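Local coordinates for taurocyamine kinase (Schistosoma mansoni, PDB 4WOD), which reversibly transfers phosphate from ATP to taurocyamine in a magnesium-dependent reaction, using two phosphagen kinase units joined in one chain, at residues Ala410-Asn415 and Pro425-Ala430. The protein carries 4 engineered substitutions. Residues are numbered along the deposited sequence; the frame is centred on the assembly and turned at random.
Sequences AHMIRN and PRTGEA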
ATOM      1  N   ALA A 410     -12.994  -9.810 -14.998  1.00 14.89           N
ATOM      2  CA  ALA A 410     -12.576  -8.609 -14.301  1.00 16.90           C
ATOM      3  C   ALA A 410     -11.494  -8.953 -13.285  1.00 18.15           C
ATOM      4  O   ALA A 410     -10.481  -8.258 -13.186  1.00 15.10           O
ATOM      5  CB  ALA A 410     -13.745  -7.962 -13.635  1.00 15.54           C
ATOM      6  N   HIS A 411     -11.701 -10.051 -12.554  1.00 16.65           N
ATOM      7  CA  HIS A 411     -10.691 -10.534 -11.618  1.00 18.55           C
ATOM      8  C   HIS A 411      -9.322 -10.661 -12.273  1.00 18.36           C
ATOM      9  O   HIS A 411      -8.302 -10.284 -11.686  1.00 15.82           O
ATOM     10  CB  HIS A 411     -11.088 -11.905 -11.038  1.00 15.81           C
ATOM     11  CG  HIS A 411     -12.007 -11.823  -9.865  1.00 16.89           C
ATOM     12  ND1 HIS A 411     -13.288 -12.334  -9.886  1.00 20.51           N
ATOM     13  CD2 HIS A 411     -11.834 -11.285  -8.636  1.00 16.12           C
ATOM     14  CE1 HIS A 411     -13.857 -12.131  -8.712  1.00 19.29           C
ATOM     15  NE2 HIS A 411     -12.997 -11.489  -7.939  1.00 22.81           N
ATOM     16  N   MET A 412      -9.296 -11.206 -13.486  1.00 19.75           N
ATOM     17  CA  MET A 412      -8.018 -11.620 -14.049  1.00 21.19           C
ATOM     18  C   MET A 412      -7.281 -10.475 -14.762  1.00 19.55           C
ATOM     19  O   MET A 412      -6.064 -10.521 -14.889  1.00 17.56           O
ATOM     20  CB  MET A 412      -8.206 -12.840 -14.975  1.00 16.96           C
ATOM     21  CG  MET A 412      -8.709 -12.579 -16.387  1.00 18.66           C
ATOM     22  SD  MET A 412      -8.709 -14.126 -17.387  1.00 32.70           S
ATOM     23  CE  MET A 412      -9.410 -15.236 -16.189  1.00 15.84           C
ATOM     24  N   ILE A 413      -7.982  -9.422 -15.164  1.00 19.15           N
ATOM     25  CA  ILE A 413      -7.273  -8.275 -15.740  1.00 20.76           C
ATOM     26  C   ILE A 413      -6.914  -7.201 -14.693  1.00 18.99           C
ATOM     27  O   ILE A 413      -6.178  -6.257 -15.002  1.00 22.06           O
ATOM     28  CB  ILE A 413      -8.087  -7.593 -16.878  1.00 21.14           C
ATOM     29  CG1 ILE A 413      -9.317  -6.884 -16.305  1.00 17.53           C
ATOM     30  CG2 ILE A 413      -8.450  -8.606 -17.989  1.00 18.61           C
ATOM     31  CD1 ILE A 413      -9.863  -5.795 -17.217  1.00 15.89           C
ATOM     32  N   ARG A 414      -7.389  -7.364 -13.460  1.00 20.40           N
ATOM     33  CA  ARG A 414      -7.208  -6.348 -12.421  1.00 22.06           C
ATOM     34  C   ARG A 414      -5.736  -5.979 -12.196  1.00 25.93           C
ATOM     35  O   ARG A 414      -5.401  -4.784 -12.064  1.00 18.83           O
ATOM     36  CB  ARG A 414      -7.828  -6.801 -11.096  1.00 19.04           C
ATOM     37  CG  ARG A 414      -8.003  -5.659 -10.115  1.00 17.15           C
ATOM     38  CD  ARG A 414      -8.622  -6.087  -8.773  1.00 19.56           C
ATOM     39  NE  ARG A 414      -9.003  -4.914  -7.981  1.00 16.91           N
ATOM     40  CZ  ARG A 414      -8.168  -4.245  -7.182  1.00 24.42           C
ATOM     41  NH1 ARG A 414      -6.902  -4.637  -7.047  1.00 21.52           N
ATOM     42  NH2 ARG A 414      -8.596  -3.179  -6.520  1.00 24.32           N
ATOM     43  N   ASN A 415      -4.853  -6.977 -12.155  1.00 20.95           N
ATOM     44  CA  ASN A 415      -3.440  -6.654 -11.921  1.00 19.55           C
ATOM     45  C   ASN A 415      -2.910  -5.724 -13.023  1.00 23.67           C
ATOM     46  O   ASN A 415      -2.137  -4.798 -12.752  1.00 23.10           O
ATOM     47  CB  ASN A 415      -2.558  -7.913 -11.832  1.00 21.58           C
ATOM     48  CG  ASN A 415      -2.511  -8.695 -13.125  1.00 19.55           C
ATOM     49  OD1 ASN A 415      -3.526  -9.154 -13.615  1.00 23.40           O
ATOM     50  ND2 ASN A 415      -1.336  -8.798 -13.713  1.00 21.06           N
ATOM     51  N   PRO A 425      -2.408 -11.523 -17.591  1.00 18.49           N
ATOM     52  CA  PRO A 425      -3.412 -11.549 -16.526  1.00 17.71           C
ATOM     53  C   PRO A 425      -3.097 -12.626 -15.490  1.00 19.86           C
ATOM     54  O   PRO A 425      -2.160 -13.420 -15.686  1.00 15.98           O
ATOM     55  CB  PRO A 425      -4.707 -11.886 -17.275  1.00 16.97           C
ATOM     56  CG  PRO A 425      -4.236 -12.730 -18.418  1.00 23.40           C
ATOM     57  CD  PRO A 425      -2.898 -12.152 -18.830  1.00 18.42           C
ATOM     58  N   ARG A 426      -3.881 -12.643 -14.416  1.00 19.27           N
ATOM     59  CA  ARG A 426      -3.788 -13.663 -13.373  1.00 16.67           C
ATOM     60  C   ARG A 426      -5.166 -14.297 -13.144  1.00 20.57           C
ATOM     61  O   ARG A 426      -6.069 -13.640 -12.647  1.00 21.59           O
ATOM     62  CB  ARG A 426      -3.270 -13.062 -12.064  1.00 18.98           C
ATOM     63  CG  ARG A 426      -1.937 -12.320 -12.175  1.00 19.24           C
ATOM     64  CD  ARG A 426      -0.802 -13.228 -12.565  1.00 25.11           C
ATOM     65  NE  ARG A 426       0.499 -12.622 -12.261  1.00 23.97           N
ATOM     66  CZ  ARG A 426       1.175 -11.821 -13.077  1.00 23.30           C
ATOM     67  NH1 ARG A 426       0.688 -11.518 -14.272  1.00 21.32           N
ATOM     68  NH2 ARG A 426       2.350 -11.320 -12.689  1.00 26.02           N
ATOM     69  N   THR A 427      -5.311 -15.579 -13.472  1.00 19.16           N
ATOM     70  CA  THR A 427      -6.613 -16.242 -13.445  1.00 18.27           C
ATOM     71  C   THR A 427      -7.078 -16.586 -12.009  1.00 17.42           C
ATOM     72  O   THR A 427      -6.283 -16.534 -11.062  1.00 22.66           O
ATOM     73  CB  THR A 427      -6.573 -17.510 -14.305  1.00 18.04           C
ATOM     74  OG1 THR A 427      -5.596 -18.413 -13.766  1.00 16.72           O
ATOM     75  CG2 THR A 427      -6.178 -17.155 -15.757  1.00 20.18           C
ATOM     76  N   GLY A 428      -8.365 -16.912 -11.852  1.00 17.09           N
ATOM     77  CA  GLY A 428      -8.946 -17.154 -10.534  1.00 16.16           C
ATOM     78  C   GLY A 428      -9.088 -18.627 -10.159  1.00 16.39           C
ATOM     79  O   GLY A 428      -9.187 -18.965  -8.986  1.00 18.04           O
ATOM     80  N   GLU A 429      -9.109 -19.492 -11.157  1.00 16.69           N
ATOM     81  CA  GLU A 429      -9.180 -20.948 -10.954  1.00 16.60           C
ATOM     82  C   GLU A 429      -9.000 -21.635 -12.305  1.00 15.50           C
ATOM     83  O   GLU A 429      -9.107 -20.988 -13.344  1.00 15.81           O
ATOM     84  CB  GLU A 429     -10.512 -21.361 -10.313  1.00 16.92           C
ATOM     85  CG  GLU A 429     -11.730 -21.177 -11.207  1.00 14.63           C
ATOM     86  CD  GLU A 429     -12.948 -21.870 -10.625  1.00 20.31           C
ATOM     87  OE1 GLU A 429     -12.800 -23.024 -10.167  1.00 21.19           O
ATOM     88  OE2 GLU A 429     -14.041 -21.259 -10.586  1.00 16.97           O
ATOM     89  N   ALA A 430      -8.763 -22.941 -12.293  1.00 12.72           N
ATOM     90  CA  ALA A 430      -8.496 -23.690 -13.503  1.00 14.37           C
ATOM     91  C   ALA A 430      -9.602 -23.527 -14.527  1.00 13.93           C
ATOM     92  O   ALA A 430      -9.328 -23.500 -15.727  1.00 16.55           O
ATOM     93  CB  ALA A 430      -8.299 -25.179 -13.185  1.00 14.26           C
TER
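M412 and R426 meet through their backbones: R426 N donates a nearly straight bond to M412 O (3.1 Å). In return, M412 CA sends a CH···O contact to R426 O at 3.1 Å. Packing is tightest around this exchange, where P425 CB also lies 3.1 Å from M412 O. M412 CG sits between the backbone N and the carbonyl carbon (chi1 80°), which lays the chain beside P425, both side chains pointing the same way, with M412 CG 4.2 Å from P425 CB; the bend at chi3 then carries M412 CE to T427 CG2 (3.8 Å).

The other flank is looser. Here the N415 and R426 side chains cross at about a right angle, N415 CG 3.8 Å from R426 CG, with amide and guanidinium planes inclined by 57°. N415 ND2 stands over one face of the guanidinium, 3.4 Å from R426 NH1; both are donors, and ND2 is instead bonded to C424 O, which anchors the amide. R426 is partly exposed.

Both segments belong to the N-terminal domain of the second kinase unit. T427, bonded to C630 by side chain and backbone, links the loop to the catalytic domain, and the R426 side chain lies about 4 Å from that of C631, the predicted active-site cysteine. Helix 553-558 packs on N415 and R426, helix 437-448 on M412 and P425, and helix 369-376 covers another side of helix 409-418.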